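Long-range contacts in glycerol-3-phosphate dehydrogenase [NAD(+)] (Dunaliella salina, PDB 6IUY), which probably catalyses the NAD-dependent interconversion of dihydroxyacetone phosphate and sn-glycerol 3-phosphate, its additional phosphatase-like domain enabling direct conversion to glycerol: residues C404-G409 / A452-A457; E423-Y428 / A447-A452; E534-K539 / V547-L552; T567-Q572 / T589-I594. One frame throughout, in Å; residues are numbered along the deposited sequence.

Contact 1 (C404-G409 / A452-A457)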
loop_
_atom_site.group_PDB
_atom_site.type_symbol
_atom_site.label_atom_id
_atom_site.label_comp_id
_atom_site.label_asym_id
_atom_site.label_seq_id
_atom_site.Cartn_x
_atom_site.Cartn_y
_atom_site.Cartn_z
ATOM N N CYS A 404 -23.044 9.693 -2.990
ATOM C CA CYS A 404 -22.285 9.358 -4.187
ATOM C C CYS A 404 -21.083 8.473 -3.877
ATOM O O CYS A 404 -20.165 8.885 -3.173
ATOM C CB CYS A 404 -21.839 10.634 -4.893
ATOM S SG CYS A 404 -21.066 10.355 -6.524
ATOM N N SER A 405 -21.116 7.256 -4.409
ATOM C CA SER A 405 -19.988 6.339 -4.336
ATOM C C SER A 405 -18.936 6.719 -5.393
ATOM O O SER A 405 -19.155 7.658 -6.169
ATOM C CB SER A 405 -20.467 4.906 -4.566
ATOM O OG SER A 405 -21.471 4.548 -3.636
ATOM N N VAL A 406 -17.813 5.994 -5.428
ATOM C CA VAL A 406 -16.825 6.138 -6.494
ATOM C C VAL A 406 -16.344 4.791 -6.987
ATOM O O VAL A 406 -16.427 3.775 -6.275
ATOM C CB VAL A 406 -15.595 6.942 -6.063
ATOM C CG1 VAL A 406 -15.990 8.370 -5.678
ATOM C CG2 VAL A 406 -14.821 6.199 -4.938
ATOM N N LEU A 407 -15.868 4.778 -8.226
ATOM C CA LEU A 407 -15.205 3.604 -8.760
ATOM C C LEU A 407 -13.832 4.078 -9.193
ATOM O O LEU A 407 -13.727 4.895 -10.106
ATOM C CB LEU A 407 -15.982 2.991 -9.928
ATOM C CG LEU A 407 -15.477 1.731 -10.648
ATOM C CD1 LEU A 407 -16.603 1.153 -11.478
ATOM C CD2 LEU A 407 -14.299 2.027 -11.562
ATOM N N MET A 408 -12.795 3.575 -8.530
ATOM C CA MET A 408 -11.412 3.989 -8.799
ATOM C C MET A 408 -10.514 2.772 -8.914
ATOM O O MET A 408 -10.586 1.873 -8.074
ATOM C CB MET A 408 -10.898 4.897 -7.693
ATOM C CG MET A 408 -11.747 6.109 -7.452
ATOM S SD MET A 408 -11.315 7.428 -8.589
ATOM C CE MET A 408 -12.947 8.085 -8.991
ATOM N N GLY A 409 -9.700 2.715 -9.960
ATOM C CA GLY A 409 -8.838 1.566 -10.164
ATOM C C GLY A 409 -7.835 1.827 -11.272
ATOM O O GLY A 409 -7.887 2.870 -11.934
ATOM N N ALA A 452 -15.036 0.751 2.159
ATOM C CA ALA A 452 -15.825 1.818 2.744
ATOM C C ALA A 452 -15.150 3.184 2.578
ATOM O O ALA A 452 -15.818 4.215 2.707
ATOM C CB ALA A 452 -16.093 1.530 4.195
ATOM N N ASP A 453 -13.849 3.202 2.259
ATOM C CA ASP A 453 -13.060 4.451 2.277
ATOM C C ASP A 453 -13.223 5.322 1.020
ATOM O O ASP A 453 -12.317 5.372 0.173
ATOM C CB ASP A 453 -11.554 4.142 2.470
ATOM C CG ASP A 453 -10.718 5.404 2.694
ATOM O OD1 ASP A 453 -11.271 6.525 2.634
ATOM O OD2 ASP A 453 -9.497 5.288 2.931
ATOM N N VAL A 454 -14.341 6.041 0.909
ATOM C CA VAL A 454 -14.586 6.857 -0.283
ATOM C C VAL A 454 -13.591 8.026 -0.390
ATOM O O VAL A 454 -13.092 8.327 -1.476
ATOM C CB VAL A 454 -16.037 7.426 -0.320
ATOM C CG1 VAL A 454 -16.155 8.512 -1.388
ATOM C CG2 VAL A 454 -17.060 6.319 -0.589
ATOM N N PRO A 455 -13.303 8.697 0.729
ATOM C CA PRO A 455 -12.340 9.796 0.604
ATOM C C PRO A 455 -10.926 9.341 0.185
ATOM O O PRO A 455 -10.223 10.103 -0.473
ATOM C CB PRO A 455 -12.327 10.432 2.004
ATOM C CG PRO A 455 -13.103 9.532 2.892
ATOM C CD PRO A 455 -13.967 8.657 2.047
ATOM N N GLY A 456 -10.518 8.123 0.532
ATOM C CA GLY A 456 -9.169 7.674 0.194
ATOM C C GLY A 456 -9.025 7.209 -1.249
ATOM O O GLY A 456 -8.065 7.581 -1.935
ATOM N N ALA A 457 -9.973 6.386 -1.696
ATOM C CA ALA A 457 -10.044 5.931 -3.078
ATOM C C ALA A 457 -10.096 7.115 -4.030
ATOM O O ALA A 457 -9.366 7.169 -5.035
ATOM C CB ALA A 457 -11.276 5.037 -3.301
#

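Contact 2 (E423-Y428 / A447-A452)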
loop_
_atom_site.group_PDB
_atom_site.type_symbol
_atom_site.label_atom_id
_atom_site.label_comp_id
_atom_site.label_asym_id
_atom_site.label_seq_id
_atom_site.Cartn_x
_atom_site.Cartn_y
_atom_site.Cartn_z
ATOM N N GLU A 423 -9.134 -4.648 -12.831
ATOM C CA GLU A 423 -9.805 -4.627 -11.536
ATOM C C GLU A 423 -10.011 -3.194 -11.092
ATOM O O GLU A 423 -9.374 -2.268 -11.601
ATOM C CB GLU A 423 -9.016 -5.438 -10.477
ATOM C CG GLU A 423 -7.545 -5.101 -10.355
ATOM C CD GLU A 423 -6.766 -6.001 -9.361
ATOM O OE1 GLU A 423 -6.846 -7.248 -9.446
ATOM O OE2 GLU A 423 -6.033 -5.448 -8.511
ATOM N N ALA A 424 -10.935 -2.999 -10.160
ATOM C CA ALA A 424 -11.158 -1.674 -9.614
ATOM C C ALA A 424 -11.723 -1.767 -8.219
ATOM O O ALA A 424 -12.290 -2.778 -7.842
ATOM C CB ALA A 424 -12.113 -0.866 -10.507
ATOM N N VAL A 425 -11.583 -0.687 -7.474
ATOM C CA VAL A 425 -12.238 -0.528 -6.185
ATOM C C VAL A 425 -13.554 0.221 -6.384
ATOM O O VAL A 425 -13.586 1.208 -7.118
ATOM C CB VAL A 425 -11.370 0.295 -5.215
ATOM C CG1 VAL A 425 -12.239 0.950 -4.160
ATOM C CG2 VAL A 425 -10.244 -0.554 -4.598
ATOM N N ILE A 426 -14.626 -0.223 -5.734
ATOM C CA ILE A 426 -15.793 0.636 -5.592
ATOM C C ILE A 426 -15.924 1.028 -4.139
ATOM O O ILE A 426 -16.127 0.179 -3.286
ATOM C CB ILE A 426 -17.093 -0.039 -6.093
ATOM C CG1 ILE A 426 -17.176 0.086 -7.620
ATOM C CG2 ILE A 426 -18.307 0.621 -5.448
ATOM C CD1 ILE A 426 -18.455 -0.487 -8.251
ATOM N N ALA A 427 -15.791 2.319 -3.856
ATOM C CA ALA A 427 -15.921 2.807 -2.500
ATOM C C ALA A 427 -17.334 3.330 -2.299
ATOM O O ALA A 427 -17.707 4.335 -2.899
ATOM C CB ALA A 427 -14.900 3.882 -2.226
ATOM N N TYR A 428 -18.109 2.646 -1.459
ATOM C CA TYR A 428 -19.547 2.903 -1.349
ATOM C C TYR A 428 -19.877 3.961 -0.312
ATOM O O TYR A 428 -19.199 4.088 0.715
ATOM C CB TYR A 428 -20.309 1.604 -1.038
ATOM C CG TYR A 428 -19.799 0.813 0.154
ATOM C CD1 TYR A 428 -19.977 1.277 1.458
ATOM C CD2 TYR A 428 -19.156 -0.411 -0.021
ATOM C CE1 TYR A 428 -19.516 0.550 2.545
ATOM C CE2 TYR A 428 -18.702 -1.148 1.066
ATOM C CZ TYR A 428 -18.888 -0.660 2.339
ATOM O OH TYR A 428 -18.428 -1.385 3.410
ATOM N N ALA A 447 -12.840 -7.252 -12.174
ATOM C CA ALA A 447 -13.085 -7.642 -10.782
ATOM C C ALA A 447 -13.242 -6.442 -9.876
ATOM O O ALA A 447 -12.451 -5.483 -9.921
ATOM C CB ALA A 447 -11.963 -8.536 -10.261
ATOM N N ILE A 448 -14.263 -6.507 -9.029
ATOM C CA ILE A 448 -14.579 -5.393 -8.146
ATOM C C ILE A 448 -14.302 -5.738 -6.688
ATOM O O ILE A 448 -14.601 -6.841 -6.229
ATOM C CB ILE A 448 -16.042 -4.968 -8.303
ATOM C CG1 ILE A 448 -16.256 -4.336 -9.682
ATOM C CG2 ILE A 448 -16.441 -4.010 -7.200
ATOM C CD1 ILE A 448 -15.743 -2.926 -9.791
ATOM N N ASN A 449 -13.730 -4.773 -5.978
ATOM C CA ASN A 449 -13.440 -4.879 -4.562
ATOM C C ASN A 449 -14.168 -3.764 -3.810
ATOM O O ASN A 449 -13.955 -2.580 -4.108
ATOM C CB ASN A 449 -11.915 -4.801 -4.358
ATOM C CG ASN A 449 -11.503 -4.831 -2.904
ATOM O OD1 ASN A 449 -12.209 -5.368 -2.048
ATOM N ND2 ASN A 449 -10.336 -4.253 -2.615
ATOM N N LEU A 450 -15.023 -4.118 -2.846
ATOM C CA LEU A 450 -15.785 -3.100 -2.101
ATOM C C LEU A 450 -15.022 -2.577 -0.892
ATOM O O LEU A 450 -14.429 -3.329 -0.127
ATOM C CB LEU A 450 -17.150 -3.636 -1.644
ATOM C CG LEU A 450 -18.194 -3.950 -2.714
ATOM C CD1 LEU A 450 -19.480 -4.455 -2.069
ATOM C CD2 LEU A 450 -18.500 -2.758 -3.602
ATOM N N LEU A 451 -15.053 -1.265 -0.727
ATOM C CA LEU A 451 -14.285 -0.603 0.301
ATOM C C LEU A 451 -15.176 0.457 0.870
ATOM O O LEU A 451 -15.978 1.024 0.134
ATOM C CB LEU A 451 -13.024 0.033 -0.268
ATOM C CG LEU A 451 -11.685 -0.655 -0.076
ATOM C CD1 LEU A 451 -11.790 -2.085 -0.482
ATOM C CD2 LEU A 451 -10.652 0.069 -0.920
ATOM N N ALA A 452 -15.036 0.751 2.159
ATOM C CA ALA A 452 -15.825 1.818 2.744
ATOM C C ALA A 452 -15.150 3.184 2.578
ATOM O O ALA A 452 -15.818 4.215 2.707
ATOM C CB ALA A 452 -16.093 1.530 4.195
#

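Contact 3 (E534-K539 / V547-L552)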
loop_
_atom_site.group_PDB
_atom_site.type_symbol
_atom_site.label_atom_id
_atom_site.label_comp_id
_atom_site.label_asym_id
_atom_site.label_seq_id
_atom_site.Cartn_x
_atom_site.Cartn_y
_atom_site.Cartn_z
ATOM N N GLU A 534 5.579 13.443 -21.496
ATOM C CA GLU A 534 6.807 13.018 -22.156
ATOM C C GLU A 534 7.095 13.910 -23.365
ATOM O O GLU A 534 8.191 14.470 -23.483
ATOM C CB GLU A 534 6.714 11.556 -22.591
ATOM C CG GLU A 534 7.872 11.085 -23.513
ATOM C CD GLU A 534 7.826 9.578 -23.776
ATOM O OE1 GLU A 534 6.875 9.095 -24.427
ATOM O OE2 GLU A 534 8.726 8.859 -23.314
ATOM N N ALA A 535 6.114 14.046 -24.260
ATOM C CA ALA A 535 6.279 14.891 -25.450
ATOM C C ALA A 535 6.563 16.345 -25.083
ATOM O O ALA A 535 7.417 16.990 -25.686
ATOM C CB ALA A 535 5.056 14.794 -26.336
ATOM N N TRP A 536 5.873 16.871 -24.082
ATOM C CA TRP A 536 6.133 18.244 -23.649
ATOM C C TRP A 536 7.583 18.442 -23.223
ATOM O O TRP A 536 8.225 19.427 -23.590
ATOM C CB TRP A 536 5.224 18.604 -22.493
ATOM C CG TRP A 536 5.343 20.005 -21.943
ATOM C CD1 TRP A 536 4.638 21.101 -22.340
ATOM C CD2 TRP A 536 6.161 20.434 -20.846
ATOM N NE1 TRP A 536 4.978 22.191 -21.574
ATOM C CE2 TRP A 536 5.913 21.808 -20.651
ATOM C CE3 TRP A 536 7.080 19.793 -20.012
ATOM C CZ2 TRP A 536 6.552 22.549 -19.666
ATOM C CZ3 TRP A 536 7.714 20.529 -19.039
ATOM C CH2 TRP A 536 7.448 21.892 -18.872
ATOM N N ALA A 537 8.083 17.507 -22.425
ATOM C CA ALA A 537 9.413 17.636 -21.844
ATOM C C ALA A 537 10.470 17.452 -22.924
ATOM O O ALA A 537 11.476 18.140 -22.921
ATOM C CB ALA A 537 9.606 16.631 -20.687
ATOM N N GLN A 538 10.245 16.542 -23.868
ATOM C CA GLN A 538 11.159 16.424 -25.008
ATOM C C GLN A 538 11.290 17.733 -25.786
ATOM O O GLN A 538 12.382 18.111 -26.223
ATOM C CB GLN A 538 10.705 15.327 -25.961
ATOM C CG GLN A 538 11.005 13.959 -25.460
ATOM C CD GLN A 538 10.232 12.898 -26.190
ATOM O OE1 GLN A 538 9.271 13.191 -26.901
ATOM N NE2 GLN A 538 10.641 11.653 -26.018
ATOM N N LYS A 539 10.173 18.424 -25.967
ATOM C CA LYS A 539 10.179 19.645 -26.756
ATOM C C LYS A 539 10.783 20.812 -25.978
ATOM O O LYS A 539 11.553 21.597 -26.532
ATOM C CB LYS A 539 8.758 19.977 -27.220
ATOM C CG LYS A 539 8.239 19.000 -28.260
ATOM C CD LYS A 539 6.748 19.163 -28.487
ATOM C CE LYS A 539 6.218 18.101 -29.433
ATOM N NZ LYS A 539 6.904 18.174 -30.750
ATOM N N VAL A 547 5.698 25.544 -26.603
ATOM C CA VAL A 547 4.749 24.439 -26.542
ATOM C C VAL A 547 4.040 24.384 -25.180
ATOM O O VAL A 547 4.632 24.675 -24.135
ATOM C CB VAL A 547 5.429 23.090 -26.825
ATOM C CG1 VAL A 547 6.284 22.664 -25.643
ATOM C CG2 VAL A 547 4.381 22.035 -27.134
ATOM N N THR A 548 2.749 24.057 -25.205
ATOM C CA THR A 548 1.960 24.000 -23.985
ATOM C C THR A 548 1.223 22.674 -23.916
ATOM O O THR A 548 1.041 22.012 -24.939
ATOM C CB THR A 548 0.928 25.144 -23.917
ATOM O OG1 THR A 548 0.088 25.082 -25.071
ATOM C CG2 THR A 548 1.613 26.507 -23.882
ATOM N N PHE A 549 0.770 22.302 -22.724
ATOM C CA PHE A 549 -0.039 21.094 -22.579
ATOM C C PHE A 549 -1.370 21.221 -23.319
ATOM O O PHE A 549 -1.893 20.250 -23.891
ATOM C CB PHE A 549 -0.271 20.794 -21.101
ATOM C CG PHE A 549 0.917 20.152 -20.425
ATOM C CD1 PHE A 549 1.101 18.777 -20.485
ATOM C CD2 PHE A 549 1.848 20.927 -19.746
ATOM C CE1 PHE A 549 2.189 18.182 -19.881
ATOM C CE2 PHE A 549 2.944 20.331 -19.128
ATOM C CZ PHE A 549 3.109 18.956 -19.198
ATOM N N GLU A 550 -1.912 22.428 -23.346
ATOM C CA GLU A 550 -3.166 22.619 -24.045
ATOM C C GLU A 550 -3.010 22.344 -25.534
ATOM O O GLU A 550 -3.823 21.633 -26.124
ATOM C CB GLU A 550 -3.696 24.028 -23.828
ATOM C CG GLU A 550 -5.106 24.175 -24.347
ATOM C CD GLU A 550 -5.727 25.510 -23.984
ATOM O OE1 GLU A 550 -4.978 26.423 -23.548
ATOM O OE2 GLU A 550 -6.964 25.635 -24.133
ATOM N N LYS A 551 -1.961 22.889 -26.149
ATOM C CA LYS A 551 -1.709 22.618 -27.561
ATOM C C LYS A 551 -1.508 21.128 -27.847
ATOM O O LYS A 551 -2.067 20.599 -28.809
ATOM C CB LYS A 551 -0.480 23.387 -28.055
ATOM C CG LYS A 551 -0.669 24.899 -28.237
ATOM C CD LYS A 551 0.665 25.551 -28.650
ATOM C CE LYS A 551 0.577 27.064 -28.768
ATOM N NZ LYS A 551 1.874 27.648 -29.251
ATOM N N LEU A 552 -0.706 20.453 -27.024
ATOM C CA LEU A 552 -0.418 19.031 -27.230
ATOM C C LEU A 552 -1.649 18.172 -27.034
ATOM O O LEU A 552 -1.831 17.152 -27.717
ATOM C CB LEU A 552 0.709 18.566 -26.275
ATOM C CG LEU A 552 2.072 19.200 -26.560
ATOM C CD1 LEU A 552 3.115 18.881 -25.452
ATOM C CD2 LEU A 552 2.580 18.754 -27.937
#

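Contact 4 (T567-Q572 / T589-I594)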
loop_
_atom_site.group_PDB
_atom_site.type_symbol
_atom_site.label_atom_id
_atom_site.label_comp_id
_atom_site.label_asym_id
_atom_site.label_seq_id
_atom_site.Cartn_x
_atom_site.Cartn_y
_atom_site.Cartn_z
ATOM N N THR A 567 -5.268 19.074 -12.597
ATOM C CA THR A 567 -5.227 18.621 -11.209
ATOM C C THR A 567 -4.006 19.214 -10.502
ATOM O O THR A 567 -4.076 19.564 -9.339
ATOM C CB THR A 567 -5.197 17.082 -11.117
ATOM O OG1 THR A 567 -6.246 16.533 -11.924
ATOM C CG2 THR A 567 -5.350 16.603 -9.671
ATOM N N SER A 568 -2.886 19.336 -11.212
ATOM C CA SER A 568 -1.695 19.972 -10.636
ATOM C C SER A 568 -2.021 21.387 -10.158
ATOM O O SER A 568 -1.668 21.771 -9.035
ATOM C CB SER A 568 -0.547 20.023 -11.660
ATOM O OG SER A 568 0.649 20.505 -11.069
ATOM N N ASP A 569 -2.684 22.162 -11.014
ATOM C CA ASP A 569 -3.042 23.540 -10.670
ATOM C C ASP A 569 -4.040 23.566 -9.525
ATOM O O ASP A 569 -3.919 24.381 -8.617
ATOM C CB ASP A 569 -3.618 24.301 -11.879
ATOM C CG ASP A 569 -2.583 24.551 -12.977
ATOM O OD1 ASP A 569 -1.365 24.375 -12.730
ATOM O OD2 ASP A 569 -2.984 24.936 -14.099
ATOM N N GLU A 570 -5.024 22.680 -9.544
ATOM C CA GLU A 570 -6.016 22.699 -8.471
ATOM C C GLU A 570 -5.344 22.503 -7.106
ATOM O O GLU A 570 -5.567 23.276 -6.176
ATOM C CB GLU A 570 -7.092 21.635 -8.707
ATOM C CG GLU A 570 -7.981 21.947 -9.921
ATOM C CD GLU A 570 -8.401 20.698 -10.705
ATOM O OE1 GLU A 570 -8.294 19.566 -10.151
ATOM O OE2 GLU A 570 -8.834 20.855 -11.876
ATOM N N VAL A 571 -4.506 21.481 -7.003
ATOM C CA VAL A 571 -3.770 21.207 -5.773
ATOM C C VAL A 571 -2.791 22.331 -5.415
ATOM O O VAL A 571 -2.628 22.673 -4.234
ATOM C CB VAL A 571 -2.999 19.878 -5.883
ATOM C CG1 VAL A 571 -1.990 19.721 -4.724
ATOM C CG2 VAL A 571 -3.966 18.745 -5.915
ATOM N N GLN A 572 -2.144 22.924 -6.412
ATOM C CA GLN A 572 -1.194 23.984 -6.094
ATOM C C GLN A 572 -1.907 25.185 -5.498
ATOM O O GLN A 572 -1.382 25.841 -4.597
ATOM C CB GLN A 572 -0.392 24.413 -7.319
ATOM C CG GLN A 572 0.928 25.083 -6.943
ATOM C CD GLN A 572 1.809 24.166 -6.121
ATOM O OE1 GLN A 572 1.736 22.945 -6.256
ATOM N NE2 GLN A 572 2.632 24.740 -5.249
ATOM N N THR A 589 7.246 21.066 -7.330
ATOM C CA THR A 589 8.195 21.283 -8.420
ATOM C C THR A 589 7.595 20.831 -9.749
ATOM O O THR A 589 7.936 21.384 -10.787
ATOM C CB THR A 589 9.575 20.612 -8.181
ATOM O OG1 THR A 589 9.723 19.452 -9.001
ATOM C CG2 THR A 589 9.793 20.262 -6.739
ATOM N N ILE A 590 6.669 19.876 -9.734
ATOM C CA ILE A 590 5.941 19.537 -10.966
ATOM C C ILE A 590 5.135 20.729 -11.518
ATOM O O ILE A 590 5.099 20.951 -12.733
ATOM C CB ILE A 590 4.978 18.354 -10.750
ATOM C CG1 ILE A 590 5.754 17.054 -10.531
ATOM C CG2 ILE A 590 4.028 18.230 -11.932
ATOM C CD1 ILE A 590 4.873 15.852 -10.175
ATOM N N ASN A 591 4.489 21.484 -10.627
ATOM C CA ASN A 591 3.693 22.648 -11.030
ATOM C C ASN A 591 4.583 23.798 -11.488
ATOM O O ASN A 591 4.308 24.467 -12.483
ATOM C CB ASN A 591 2.782 23.111 -9.884
ATOM C CG ASN A 591 1.643 24.011 -10.365
ATOM O OD1 ASN A 591 1.728 25.244 -10.273
ATOM N ND2 ASN A 591 0.577 23.397 -10.894
ATOM N N ARG A 592 5.663 24.012 -10.750
ATOM C CA ARG A 592 6.654 24.996 -11.120
ATOM C C ARG A 592 7.307 24.678 -12.472
ATOM O O ARG A 592 7.709 25.593 -13.199
ATOM C CB ARG A 592 7.698 25.095 -10.016
ATOM C CG ARG A 592 7.142 25.687 -8.733
ATOM C CD ARG A 592 7.884 26.969 -8.410
ATOM N NE ARG A 592 9.115 26.694 -7.683
ATOM C CZ ARG A 592 10.142 27.532 -7.558
ATOM N NH1 ARG A 592 10.130 28.728 -8.136
ATOM N NH2 ARG A 592 11.201 27.148 -6.855
ATOM N N ILE A 593 7.401 23.392 -12.811
ATOM C CA ILE A 593 7.948 22.955 -14.113
ATOM C C ILE A 593 6.949 23.172 -15.240
ATOM O O ILE A 593 7.277 23.744 -16.278
ATOM C CB ILE A 593 8.361 21.461 -14.084
ATOM C CG1 ILE A 593 9.590 21.280 -13.191
ATOM C CG2 ILE A 593 8.636 20.928 -15.503
ATOM C CD1 ILE A 593 9.942 19.872 -12.952
ATOM N N ILE A 594 5.729 22.685 -15.039
ATOM C CA ILE A 594 4.635 23.007 -15.946
ATOM C C ILE A 594 4.590 24.497 -16.273
ATOM O O ILE A 594 4.431 24.878 -17.427
ATOM C CB ILE A 594 3.289 22.621 -15.357
ATOM C CG1 ILE A 594 3.129 21.096 -15.363
ATOM C CG2 ILE A 594 2.159 23.317 -16.138
ATOM C CD1 ILE A 594 2.217 20.605 -14.269
#

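Contact 1 (C404-G409 / A452-A457)
V406 meets the first turn of the helix beginning at V454 with both of its methyls. Its CG1 approaches CG1 of V454 at 4.3 Å, while CG2 lies 4.1 Å from CB of A457. The torsion explains this division: with chi1 at -62°, CG1 is anti to the carbonyl carbon and CG2 is wedged between backbone N and carbonyl carbon, so one beta-branched side chain spans a full helical turn. A457 suits its place because a lone methyl lets the helix come close to the strand. M408 sets out toward the helix from the same strand face as V406. Its CG rests 3.6 Å from the carbonyl O of A457, but bends at chi2 (-84°) and chi3 carry the flexible thioether away, and the side chain also packs on K380. The helix start is held by D453 at the N-cap: G456 N donates to D453 OD1 (2.7 Å), meeting it from well above the carboxylate plane, and OD2 is taken by R507 N and T510 OG1. Glycine fits at 456 because this carboxylate lies close against its backbone. Strand 404-408 runs within the nucleotide-binding sheet, between strands 374-377 and 422-427, and the contact seats the long helix 454-477 on it. This is the first helix after the Rossmann-type sheet, joining the nucleotide-binding part to the C-terminal helices near K380, which binds NAD and dihydroxyacetone phosphate.

Contact 2 (E423-Y428 / A447-A452)
Strands 423-427 and 447-451 run parallel with a 29° twist between them, joined by five backbone hydrogen bonds of 2.9 to 3.1 Å that pass alternately between the strands, from A424 N to A447 O at one end to Y428 N to L451 O at the other. On one face, I426 lies across I448, their CD1 atoms 4.0 Å apart, and alongside L450, whose CD2 reaches I426 CG2 at 3.9 Å. These branched aliphatics suit the inner side of a beta-alpha-beta crossover: helix 431-441, which links the two strands, covers them with W437 and F441 on I426 and Q438 on I448 and L450. Strand 446-451 is the last of the mixed sheet within the chain. On the other face, V425 meets L451 nearly at a right angle, CD2 of the leucine fitting against both valine methyls, 3.7 Å from CG1 and 3.8 Å from CG2. A427, small enough to sit under helix 454-477, packs there on V454 and A457. Just past the strand, Y428 turns its ring back over the end of the neighbouring strand, at L451 and A452, its CG placed between backbone N and carbonyl carbon (chi1 52°). A452 CA makes a CH-pi contact with one ring face, 4.2 Å from the centroid, and L450 CB lies at the ring edge. At the opposite end, E423 forms a weak, long ion pair with R489 of the second subunit.

Contact 3 (E534-K539 / V547-L552)
W536 and F549 form a face-to-face stack, the phenyl ring lying over the five-membered part of the indole with centroids 4.1 Å apart and planes inclined by 18°. Closest in is F549 CE2, which hangs over the shared indole bond, 3.6 Å from W536 CD2. With CG anti to the backbone N (chi1 -179°), the tryptophan extends from its helix to reach the phenyl, and its own CB adds a CH-pi contact to the F549 face. Aliphatic side chains pack against the tryptophan. L552 CD1 comes in near the indole plane and touches W536 CB at 3.6 Å, while V547 CG1 lies 4.0 Å from W536 CD1. K539 contributes its methylene chain: CD meets V547 CG2 and CE slides past L552 CD2, both at 4.0 Å, a use for lysine where the packing gives way to solvent. Polar bonds order the second segment itself. T548 is the N-cap, its OG1 accepting from K551 N (3.2 Å, 164°), and D544 holds V547 N. Between residues 534-539 and 547-552 no hydrogen bond crosses, although R540 NH2 to V547 O, just beyond the first segment, adds a polar tie. The chemistry is aromatic and aliphatic, consistent with apolar burial and ring stacking providing most of the hold.

Contact 4 (T567-Q572 / T589-I594)
N591 ND2 is gripped by two groups of the facing helix, one for each N-H. S568 OG receives the straighter bond, 2.9 Å long with an angle of 175° at the hydrogen and lying in the amide plane. D569 OD1 receives the other at 2.8 Å, using its anti lone pair, with the carboxylate turned nearly perpendicular to the amide; the same oxygen is also held by H595 NE2, just beyond the segment. A primary amide suits this spot because it has two N-H groups to offer to neighbouring acceptors in a buried setting. Residues 567-572 of helix 564-577 cross residues 589-594 of helix 585-594 at 120°, axes 9.7 Å apart, within the all-helical C-terminal domain, and the first helix also rests on helix 454-477 through T567 and V571. Q572 crosses the asparagine at a slant: chi1 puts its CG 3.4 Å from N591 OD1, and the bend at chi2 turns its amide so that the two amide planes are 20° apart. Its NE2 has a weak bond to T588 OG1. Around the serine the surroundings turn apolar: I594 CD1 packs 3.6 Å from S568 OG, and I590 CG2 lies a little farther off. Serine, small yet polar, allows close approach of the helices as well as a bond to the amide.

Contact 2 is nested within the loop that contact 1 closes, and contacts 3 and 4 follow in series. The first two have centres 7 Å apart, share A452 and meet in the mixed nucleotide-binding sheet, where strands 404-408 and 422-427 are antiparallel neighbours joined by probable hydrogen bonds such as V406 O to A427 N. Helix 454-477, starting in contact 1, leads on into the C-terminal helices and itself packs against helix 564-577 of contact 4. Contacts 3 and 4, about 15 Å apart between centres, touch where W536 and F549 pack on I593 and I594. About 31 Å separates the centres of contacts 1 and 3, and the bound NAD and dihydroxyacetone phosphate lie between sheet and helical domain.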